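PDB 2P1G: putative xylanase from Bacteroides fragilis, which is of unproven function but probably acts as a hydrolase, perhaps on the glycosidic bonds of xylan, and belongs to an amidase-like family. Local coordinates for residues G84-L89 with V141-K146; L72-Y77 with Q102-D107; L121-M124 with L130-S133; L34-D39 with G66-N71. All blocks are in the same frame, centred on the assembly; numbering follows the deposited sequence.

Contact 1: residues G84-L89 with V141-K146; sequences GYTSRL and VAQMAK
Thr86 meets helix 138-151 with both of its branches, each touching one of two consecutive helix residues. Its OG1 lies 3.5 Å from Gln143 CG; this is a van der Waals touch against a methylene. Its CG2 rests 3.7 Å from Met144 SD. The chi1 of Thr86, 63°, puts OG1 between the backbone N and the carbonyl carbon and turns CG2 to the sulfur side. Thr86 and Gln143 cross at about a right angle, whereas Thr86 and Met144 run past each other in opposite directions; chi1 of Met144 (-76°) and the bend at its chi2 lay the sulfur, also 3.8 Å from Thr86 CB, beside the threonine. Beyond this shell, Met144 packs on Met124 of helix 123-126. On the loop side, Gly84 O accepts from Ser87 N at 3.1 Å, while Ser87 OG reaches the same Gly84 O at 2.7 Å in the carbonyl plane. Arg78 NH1 bonds to Thr86 O, and salt bridges tie Arg88 to Glu27 and Glu32. The i to i+3 bond from Ser87 N identifies a short 3-10 turn, here docked on a helix by a buried, largely apolar contact inside the amidase-like region.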
# COMPACT_ATOMS: atom_id res chain seq x y z
N GLY A 84 -10.26 12.41 -11.98
CA GLY A 84 -9.08 12.37 -12.82
C GLY A 84 -7.98 11.55 -12.18
O GLY A 84 -8.11 11.08 -11.04
N TYR A 85 -6.89 11.39 -12.92
CA TYR A 85 -5.78 10.55 -12.48
C TYR A 85 -5.21 10.98 -11.13
O TYR A 85 -4.82 10.14 -10.33
CB TYR A 85 -4.68 10.65 -13.53
CG TYR A 85 -3.40 9.93 -13.20
CD1 TYR A 85 -3.32 8.53 -13.29
CD2 TYR A 85 -2.25 10.64 -12.82
CE1 TYR A 85 -2.10 7.86 -13.02
CE2 TYR A 85 -1.04 9.98 -12.55
CZ TYR A 85 -0.98 8.59 -12.64
OH TYR A 85 0.20 7.94 -12.38
N THR A 86 -5.13 12.29 -10.89
CA THR A 86 -4.46 12.74 -9.67
C THR A 86 -5.32 12.59 -8.42
O THR A 86 -4.81 12.81 -7.32
CB THR A 86 -3.92 14.18 -9.75
OG1 THR A 86 -5.00 15.09 -9.92
CG2 THR A 86 -2.96 14.32 -10.91
N SER A 87 -6.60 12.25 -8.57
CA SER A 87 -7.45 11.95 -7.41
C SER A 87 -7.17 10.56 -6.84
O SER A 87 -7.60 10.22 -5.73
CB SER A 87 -8.93 12.08 -7.76
OG SER A 87 -9.32 11.05 -8.66
N ARG A 88 -6.49 9.72 -7.62
CA ARG A 88 -6.15 8.38 -7.15
C ARG A 88 -4.94 8.51 -6.24
O ARG A 88 -4.05 9.33 -6.48
CB ARG A 88 -5.81 7.49 -8.34
CG ARG A 88 -6.28 6.05 -8.22
CD ARG A 88 -6.40 5.48 -9.66
NE ARG A 88 -5.13 4.91 -9.94
CZ ARG A 88 -4.48 4.85 -11.09
NH1 ARG A 88 -4.95 5.34 -12.26
NH2 ARG A 88 -3.32 4.26 -11.02
N LEU A 89 -4.90 7.70 -5.18
CA LEU A 89 -3.86 7.86 -4.19
C LEU A 89 -2.63 7.05 -4.60
O LEU A 89 -2.55 5.83 -4.34
CB LEU A 89 -4.38 7.43 -2.82
CG LEU A 89 -5.44 8.37 -2.25
CD1 LEU A 89 -6.37 7.60 -1.33
CD2 LEU A 89 -4.81 9.57 -1.55
N VAL A 141 1.09 16.96 -13.65
CA VAL A 141 2.38 17.03 -12.97
C VAL A 141 2.36 18.13 -11.89
O VAL A 141 2.83 17.92 -10.76
CB VAL A 141 3.53 17.26 -13.96
CG1 VAL A 141 4.85 17.46 -13.22
CG2 VAL A 141 3.64 16.08 -14.91
N ALA A 142 1.80 19.29 -12.24
CA ALA A 142 1.74 20.42 -11.31
C ALA A 142 0.93 20.01 -10.09
O ALA A 142 1.31 20.33 -8.96
CB ALA A 142 1.08 21.63 -11.97
N GLN A 143 -0.18 19.32 -10.32
CA GLN A 143 -1.03 18.86 -9.22
C GLN A 143 -0.29 17.86 -8.34
O GLN A 143 -0.36 17.95 -7.10
CB GLN A 143 -2.36 18.27 -9.73
CG GLN A 143 -3.37 17.92 -8.63
CD GLN A 143 -3.75 19.11 -7.75
OE1 GLN A 143 -4.39 20.05 -8.21
NE2 GLN A 143 -3.33 19.08 -6.48
N MET A 144 0.42 16.91 -8.95
CA MET A 144 1.15 15.92 -8.13
C MET A 144 2.23 16.62 -7.33
O MET A 144 2.45 16.29 -6.16
CB MET A 144 1.73 14.80 -9.01
CG MET A 144 0.71 13.76 -9.52
SD MET A 144 -0.54 13.10 -8.34
CE MET A 144 0.56 12.51 -7.03
N ALA A 145 2.89 17.62 -7.92
CA ALA A 145 3.88 18.41 -7.18
C ALA A 145 3.26 19.13 -5.96
O ALA A 145 3.91 19.24 -4.91
CB ALA A 145 4.59 19.41 -8.10
N LYS A 146 2.01 19.60 -6.09
CA LYS A 146 1.32 20.21 -4.95
C LYS A 146 1.07 19.19 -3.84
O LYS A 146 1.27 19.49 -2.66
CB LYS A 146 0.00 20.85 -5.37
CG LYS A 146 0.17 22.11 -6.20
CD LYS A 146 -1.21 22.62 -6.64
CE LYS A 146 -1.10 23.56 -7.83
NZ LYS A 146 -2.47 23.76 -8.44

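Contact 2: residues L72-Y77 with Q102-D107; sequences LQRIRY and QGLLED
At the Schellman motif that closes helix 92-101, Gln102 is bonded to Arg74 in the last turn of helix 65-76, which joins the ends of the two helices. Gly103 supplies the positive-phi residue of that motif and turns the chain toward Leu104. The extended Gln102 side chain uses both ends of its amide. NE2 donates to Arg74 O at 3.0 Å, with the acceptor somewhat tilted out of the amide plane. OE1 accepts twice from the Arg74 guanidinium, which grips it side-on: NE comes in at 2.8 Å, nearly in line with the C=O of Gln102, and NH2 at 3.0 Å on a lone pair. Both N-H...O bonds are bent, 148° at NE and more at NH2, as expected when two donors share one oxygen. OE1 lies at most 12° out of the guanidinium plane and so at the edge of the cation; the guanidinium and amide planes are 27° apart. Three bonds together limit rotation of both groups. Asn98 ND2 of helix 92-101 also bonds to Arg74 O, giving that carbonyl a second side-chain donor. Leu104 supplies the apolar part of the contact. Its CD1 lies over one face of the guanidinium, displaced toward the rim, and its CD2 comes within 3.8 Å of Arg74 NH2. Deeper in, Ile75 packs against Trp95 and Leu51, and its CG1 meets Leu104 CD1 at 4.0 Å.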
# COMPACT_ATOMS: atom_id res chain seq x y z
N LEU A 72 -13.98 0.21 -1.93
CA LEU A 72 -12.82 0.34 -2.79
C LEU A 72 -12.66 1.77 -3.24
O LEU A 72 -11.54 2.30 -3.24
CB LEU A 72 -12.92 -0.60 -3.99
CG LEU A 72 -11.72 -0.55 -4.95
CD1 LEU A 72 -10.45 -1.11 -4.29
CD2 LEU A 72 -12.03 -1.34 -6.22
N GLN A 73 -13.77 2.42 -3.60
CA GLN A 73 -13.69 3.81 -4.04
C GLN A 73 -13.16 4.70 -2.90
O GLN A 73 -12.32 5.57 -3.12
CB GLN A 73 -15.06 4.30 -4.52
CG GLN A 73 -15.05 5.76 -4.93
CD GLN A 73 -16.26 6.14 -5.71
OE1 GLN A 73 -16.89 5.30 -6.37
NE2 GLN A 73 -16.60 7.42 -5.66
N ARG A 74 -13.63 4.43 -1.68
CA ARG A 74 -13.20 5.14 -0.48
C ARG A 74 -11.71 4.98 -0.14
O ARG A 74 -11.08 5.89 0.43
CB ARG A 74 -14.04 4.69 0.71
CG ARG A 74 -15.51 5.24 0.66
CD ARG A 74 -16.26 4.81 1.91
NE ARG A 74 -15.64 5.33 3.14
CZ ARG A 74 -15.86 4.87 4.36
NH1 ARG A 74 -16.71 3.88 4.59
NH2 ARG A 74 -15.22 5.42 5.38
N ILE A 75 -11.17 3.82 -0.45
CA ILE A 75 -9.74 3.54 -0.20
C ILE A 75 -8.79 4.01 -1.30
O ILE A 75 -7.63 4.45 -1.04
CB ILE A 75 -9.57 2.03 -0.01
CG1 ILE A 75 -10.27 1.60 1.30
CG2 ILE A 75 -8.12 1.62 -0.02
CD1 ILE A 75 -10.71 0.14 1.24
N ARG A 76 -9.26 3.92 -2.54
CA ARG A 76 -8.40 4.17 -3.70
C ARG A 76 -8.28 5.63 -4.07
O ARG A 76 -7.24 6.05 -4.58
CB ARG A 76 -8.92 3.38 -4.92
CG ARG A 76 -8.13 3.63 -6.21
CD ARG A 76 -8.48 2.58 -7.26
NE ARG A 76 -8.00 1.23 -6.93
CZ ARG A 76 -8.37 0.14 -7.60
NH1 ARG A 76 -9.21 0.27 -8.63
NH2 ARG A 76 -7.92 -1.06 -7.27
N TYR A 77 -9.33 6.41 -3.79
CA TYR A 77 -9.39 7.81 -4.17
C TYR A 77 -9.38 8.71 -2.97
O TYR A 77 -9.96 8.36 -1.94
CB TYR A 77 -10.66 8.07 -5.02
CG TYR A 77 -10.57 7.34 -6.33
CD1 TYR A 77 -9.90 7.91 -7.41
CD2 TYR A 77 -11.10 6.05 -6.47
CE1 TYR A 77 -9.80 7.21 -8.62
CE2 TYR A 77 -10.99 5.35 -7.66
CZ TYR A 77 -10.34 5.95 -8.73
OH TYR A 77 -10.24 5.27 -9.92
N GLN A 102 -10.19 8.43 7.63
CA GLN A 102 -11.56 7.92 7.55
C GLN A 102 -11.88 6.86 8.60
O GLN A 102 -13.00 6.39 8.66
CB GLN A 102 -11.87 7.33 6.17
CG GLN A 102 -11.97 8.34 5.01
CD GLN A 102 -12.33 7.66 3.70
OE1 GLN A 102 -13.34 6.95 3.59
NE2 GLN A 102 -11.50 7.85 2.69
N GLY A 103 -10.90 6.46 9.41
CA GLY A 103 -11.17 5.45 10.42
C GLY A 103 -11.24 4.05 9.86
O GLY A 103 -11.70 3.12 10.53
N LEU A 104 -10.77 3.87 8.63
CA LEU A 104 -10.75 2.53 8.03
C LEU A 104 -9.58 1.70 8.52
O LEU A 104 -9.71 0.48 8.66
CB LEU A 104 -10.67 2.62 6.53
CG LEU A 104 -11.90 3.31 5.97
CD1 LEU A 104 -11.71 3.46 4.49
CD2 LEU A 104 -13.12 2.45 6.33
N LEU A 105 -8.45 2.38 8.78
CA LEU A 105 -7.26 1.75 9.33
C LEU A 105 -6.81 2.48 10.57
O LEU A 105 -6.95 3.70 10.65
CB LEU A 105 -6.12 1.76 8.30
CG LEU A 105 -6.30 0.93 7.02
CD1 LEU A 105 -5.15 1.13 6.04
CD2 LEU A 105 -6.51 -0.55 7.31
N GLU A 106 -6.26 1.75 11.54
CA GLU A 106 -5.54 2.36 12.63
C GLU A 106 -4.04 2.22 12.41
O GLU A 106 -3.58 1.20 11.90
CB GLU A 106 -5.93 1.77 13.98
CG GLU A 106 -6.00 0.30 14.04
CD GLU A 106 -6.37 -0.19 15.45
OE1 GLU A 106 -7.36 0.31 16.03
OE2 GLU A 106 -5.66 -1.08 15.96
N ASP A 107 -3.31 3.27 12.78
CA ASP A 107 -1.86 3.33 12.60
C ASP A 107 -1.23 2.71 13.86
O ASP A 107 -1.04 3.38 14.90
CB ASP A 107 -1.41 4.78 12.35
CG ASP A 107 0.04 4.89 11.99
OD1 ASP A 107 0.80 3.97 12.34
OD2 ASP A 107 0.44 5.90 11.31

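Contact 3: residues L121-M124 with L130-S133; sequences LSYM and LYKS
Tyr131 projects from the loop after helix 123-126 back onto Tyr123 and Met124 at the start of that helix. From CB, chi1 of -60° places CG anti to the carbonyl carbon and sends the ring toward the helix. The first ring atoms to find a partner are CD1 and CE1, which lie under the methyl end of Met124; CE1 is 3.9 Å from Met124 CE. That methyl stands 4.0 Å from the ring centroid and only 16° off the normal, the geometry of a CH-pi contact over the face. Met124 SD is above the same face at a longer 5.1 Å from the centroid, and the bend at chi3 of Met124 folds CE in over the ring. Farther out, Tyr131 CE2 approaches Met124 CA, and CZ comes to 3.9 Å from Met124 CG. At the tip, Tyr131 OH meets carbon: it sits 3.3 Å from Tyr123 CD2, near the plane of the Tyr123 ring and at its edge. The two tyrosine side chains cross at roughly a right angle. Leu130 borders the other face of the Tyr131 ring through CG, and its CD2 touches the edge of Tyr123, 3.6 Å from CE2. Further from the contact, Tyr91 OH bonds to Met124 N, and Tyr85 packs on the Met124 side chain. With sulfur and methyl both above one ring face, this is a Met-aromatic contact, formed where the connection between helices 123-126 and 138-151 doubles back on the shorter helix.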
# COMPACT_ATOMS: atom_id res chain seq x y z
N LEU A 121 8.69 13.35 -0.66
CA LEU A 121 8.08 12.81 -1.87
C LEU A 121 8.37 13.72 -3.08
O LEU A 121 8.18 14.93 -3.00
CB LEU A 121 6.58 12.69 -1.67
CG LEU A 121 6.12 11.98 -0.39
CD1 LEU A 121 4.62 12.07 -0.26
CD2 LEU A 121 6.59 10.54 -0.41
N SER A 122 8.80 13.12 -4.20
CA SER A 122 9.13 13.89 -5.40
C SER A 122 9.33 13.03 -6.62
O SER A 122 9.55 13.56 -7.71
CB SER A 122 10.38 14.76 -5.18
OG SER A 122 11.53 14.00 -4.82
N TYR A 123 9.24 11.71 -6.46
CA TYR A 123 9.60 10.82 -7.55
C TYR A 123 8.72 11.06 -8.75
O TYR A 123 9.22 11.16 -9.86
CB TYR A 123 9.51 9.35 -7.15
CG TYR A 123 10.04 8.41 -8.22
CD1 TYR A 123 11.35 7.95 -8.17
CD2 TYR A 123 9.23 7.99 -9.27
CE1 TYR A 123 11.85 7.04 -9.16
CE2 TYR A 123 9.71 7.12 -10.27
CZ TYR A 123 11.01 6.65 -10.20
OH TYR A 123 11.48 5.79 -11.19
N MET A 124 7.41 11.14 -8.55
CA MET A 124 6.51 11.21 -9.69
C MET A 124 6.69 12.51 -10.48
O MET A 124 6.74 12.49 -11.71
CB MET A 124 5.04 11.06 -9.25
CG MET A 124 4.71 9.70 -8.62
SD MET A 124 2.92 9.50 -8.27
CE MET A 124 2.28 9.21 -9.93
N LEU A 130 7.63 8.73 -17.00
CA LEU A 130 7.38 7.32 -16.70
C LEU A 130 5.90 6.95 -16.67
O LEU A 130 5.54 5.78 -16.84
CB LEU A 130 8.09 6.95 -15.39
CG LEU A 130 8.05 5.55 -14.79
CD1 LEU A 130 8.85 4.50 -15.62
CD2 LEU A 130 8.63 5.64 -13.40
N TYR A 131 5.04 7.96 -16.53
CA TYR A 131 3.63 7.72 -16.24
C TYR A 131 2.74 8.15 -17.39
O TYR A 131 2.84 9.29 -17.83
CB TYR A 131 3.24 8.51 -14.98
CG TYR A 131 4.06 8.10 -13.79
CD1 TYR A 131 3.68 7.02 -13.01
CD2 TYR A 131 5.24 8.79 -13.46
CE1 TYR A 131 4.45 6.61 -11.90
CE2 TYR A 131 6.00 8.40 -12.37
CZ TYR A 131 5.60 7.31 -11.60
OH TYR A 131 6.36 6.92 -10.52
N LYS A 132 1.88 7.25 -17.83
CA LYS A 132 0.97 7.51 -18.95
C LYS A 132 0.21 8.82 -18.72
O LYS A 132 0.06 9.62 -19.64
CB LYS A 132 -0.00 6.33 -19.10
CG LYS A 132 -1.07 6.50 -20.20
CD LYS A 132 -1.95 5.24 -20.31
CE LYS A 132 -3.12 5.51 -21.25
NZ LYS A 132 -4.19 4.46 -21.19
N SER A 133 -0.27 9.04 -17.49
CA SER A 133 -1.09 10.23 -17.21
C SER A 133 -0.34 11.48 -16.75
O SER A 133 -0.94 12.51 -16.46
CB SER A 133 -2.22 9.87 -16.24
OG SER A 133 -3.09 8.95 -16.85

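Contact 4: residues L34-D39 with G66-N71; sequences LIINCD and GDFARN
Ile36 and Phe68 lie alongside each other with their side chains running in opposite directions, and Ile36 addresses the ring at its edge. Ile36 CG2 is in the plane of the Phe68 ring, 3.6 Å from CE2, while Ile36 CD1 reaches the same CE2 at 3.8 Å. The aromatic ring gets there because its CG is anti to the backbone N (chi1 165°), which carries CE2 and CZ out from the helix toward the loop. Cys38 approaches obliquely: its SG is 4.3 Å from Phe68 CZ and 5.4 Å from the ring centroid, 61° off the normal, a sulfur-aromatic contact. Leu34 meets the helix backbone instead, its CD2 3.8 Å from Ala69 O. The alternate residues Leu34, Ile36 and Cys38 all direct their CB atoms at the helix, as expected of a nearly extended chain although no regular strand is formed. The path ends in an Asx turn, in which Asn37 OD1 accepts from Asp39 N at 3.2 Å, and Asn37 ND2 bonds to Glu40. Two polar ties hold the loop's backbone beside these contacts: Tyr49 OH with Asn37 N, and Arg76 NH1 with Ile35 O. Phe68 also packs on Tyr49, Ala52 and Met53, so the ring borne by helix 65-76 is in contact with helix 43-54 as well as with segment 34-39, part of the loop that precedes helix 43-54.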
# COMPACT_ATOMS: atom_id res chain seq x y z
N LEU A 34 -13.58 4.07 -11.66
CA LEU A 34 -13.27 2.92 -10.83
C LEU A 34 -13.07 1.66 -11.68
O LEU A 34 -13.96 1.26 -12.44
CB LEU A 34 -14.37 2.70 -9.78
CG LEU A 34 -14.10 1.65 -8.70
CD1 LEU A 34 -12.92 2.07 -7.78
CD2 LEU A 34 -15.34 1.43 -7.90
N ILE A 35 -11.89 1.06 -11.56
CA ILE A 35 -11.60 -0.22 -12.21
C ILE A 35 -11.48 -1.34 -11.17
O ILE A 35 -10.67 -1.22 -10.25
CB ILE A 35 -10.30 -0.15 -13.04
CG1 ILE A 35 -10.50 0.78 -14.25
CG2 ILE A 35 -9.86 -1.58 -13.50
CD1 ILE A 35 -9.26 0.90 -15.12
N ILE A 36 -12.26 -2.40 -11.34
CA ILE A 36 -12.15 -3.58 -10.48
C ILE A 36 -11.55 -4.70 -11.32
O ILE A 36 -12.22 -5.25 -12.21
CB ILE A 36 -13.51 -4.01 -9.89
CG1 ILE A 36 -14.12 -2.84 -9.10
CG2 ILE A 36 -13.36 -5.26 -9.02
CD1 ILE A 36 -15.58 -3.08 -8.65
N ASN A 37 -10.30 -5.03 -11.04
CA ASN A 37 -9.63 -6.11 -11.76
C ASN A 37 -8.95 -7.01 -10.75
O ASN A 37 -7.79 -6.80 -10.42
CB ASN A 37 -8.62 -5.56 -12.78
CG ASN A 37 -8.00 -6.65 -13.64
OD1 ASN A 37 -8.20 -7.84 -13.38
ND2 ASN A 37 -7.26 -6.24 -14.67
N CYS A 38 -9.70 -8.00 -10.25
CA CYS A 38 -9.20 -8.91 -9.22
C CYS A 38 -8.44 -10.09 -9.81
O CYS A 38 -7.91 -10.92 -9.07
CB CYS A 38 -10.36 -9.39 -8.35
SG CYS A 38 -11.12 -8.08 -7.34
N ASP A 39 -8.37 -10.15 -11.14
CA ASP A 39 -7.70 -11.22 -11.88
C ASP A 39 -6.21 -10.98 -12.11
O ASP A 39 -5.47 -11.93 -12.38
CB ASP A 39 -8.37 -11.40 -13.24
CG ASP A 39 -9.86 -11.72 -13.12
OD1 ASP A 39 -10.25 -12.48 -12.20
OD2 ASP A 39 -10.64 -11.20 -13.95
N GLY A 66 -22.04 -3.95 -4.21
CA GLY A 66 -22.21 -2.53 -3.89
C GLY A 66 -21.39 -2.07 -2.70
O GLY A 66 -20.82 -0.98 -2.74
N ASP A 67 -21.32 -2.89 -1.66
CA ASP A 67 -20.52 -2.56 -0.48
C ASP A 67 -19.03 -2.58 -0.83
O ASP A 67 -18.29 -1.68 -0.46
CB ASP A 67 -20.78 -3.55 0.66
CG ASP A 67 -22.19 -3.48 1.21
OD1 ASP A 67 -22.98 -2.61 0.80
OD2 ASP A 67 -22.51 -4.32 2.08
N PHE A 68 -18.62 -3.61 -1.56
CA PHE A 68 -17.22 -3.77 -1.96
C PHE A 68 -16.81 -2.56 -2.80
O PHE A 68 -15.80 -1.94 -2.54
CB PHE A 68 -17.03 -5.07 -2.74
CG PHE A 68 -15.73 -5.17 -3.48
CD1 PHE A 68 -14.54 -5.43 -2.81
CD2 PHE A 68 -15.69 -5.02 -4.87
CE1 PHE A 68 -13.32 -5.53 -3.51
CE2 PHE A 68 -14.50 -5.12 -5.58
CZ PHE A 68 -13.30 -5.37 -4.89
N ALA A 69 -17.64 -2.23 -3.79
CA ALA A 69 -17.36 -1.12 -4.71
C ALA A 69 -17.29 0.23 -3.98
O ALA A 69 -16.40 1.04 -4.26
CB ALA A 69 -18.43 -1.08 -5.78
N ARG A 70 -18.22 0.47 -3.06
CA ARG A 70 -18.18 1.67 -2.22
C ARG A 70 -16.87 1.75 -1.43
O ARG A 70 -16.17 2.79 -1.44
CB ARG A 70 -19.36 1.70 -1.25
CG ARG A 70 -19.34 2.91 -0.30
CD ARG A 70 -20.43 2.83 0.75
NE ARG A 70 -21.74 2.91 0.11
CZ ARG A 70 -22.67 1.96 0.12
NH1 ARG A 70 -22.47 0.80 0.75
NH2 ARG A 70 -23.81 2.19 -0.50
N ASN A 71 -16.53 0.66 -0.74
CA ASN A 71 -15.31 0.61 0.07
C ASN A 71 -14.06 0.87 -0.79
O ASN A 71 -13.19 1.67 -0.42
CB ASN A 71 -15.18 -0.76 0.77
CG ASN A 71 -16.27 -1.00 1.82
OD1 ASN A 71 -16.99 -0.07 2.22
ND2 ASN A 71 -16.39 -2.24 2.28

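Contacts 2 and 4 share helix 65-76, their centres 13 Å apart, and meet directly: Tyr77 CE2 lies 3.8 Å from Leu34 CD1, and Leu72 CD2 is 3.9 Å from Leu34 CD1. Contact 1 touches contact 2, their segments alternating along the chain, through Leu89 N, 2.9 Å from Arg76 O, a probable hydrogen bond. It also adjoins contact 3, with centres 9 Å apart; there Tyr85 OH is 3.7 Å from Tyr131 CD1, and Tyr85 CG is 3.3 Å from Ser133 CB. Contact 3 is nested along the chain within the loop closed by contact 1. Contacts 3 and 4, with centres 24 Å apart, do not touch. The four thus form a continuous series, 4-2-1-3; none can be tied to a defined active site.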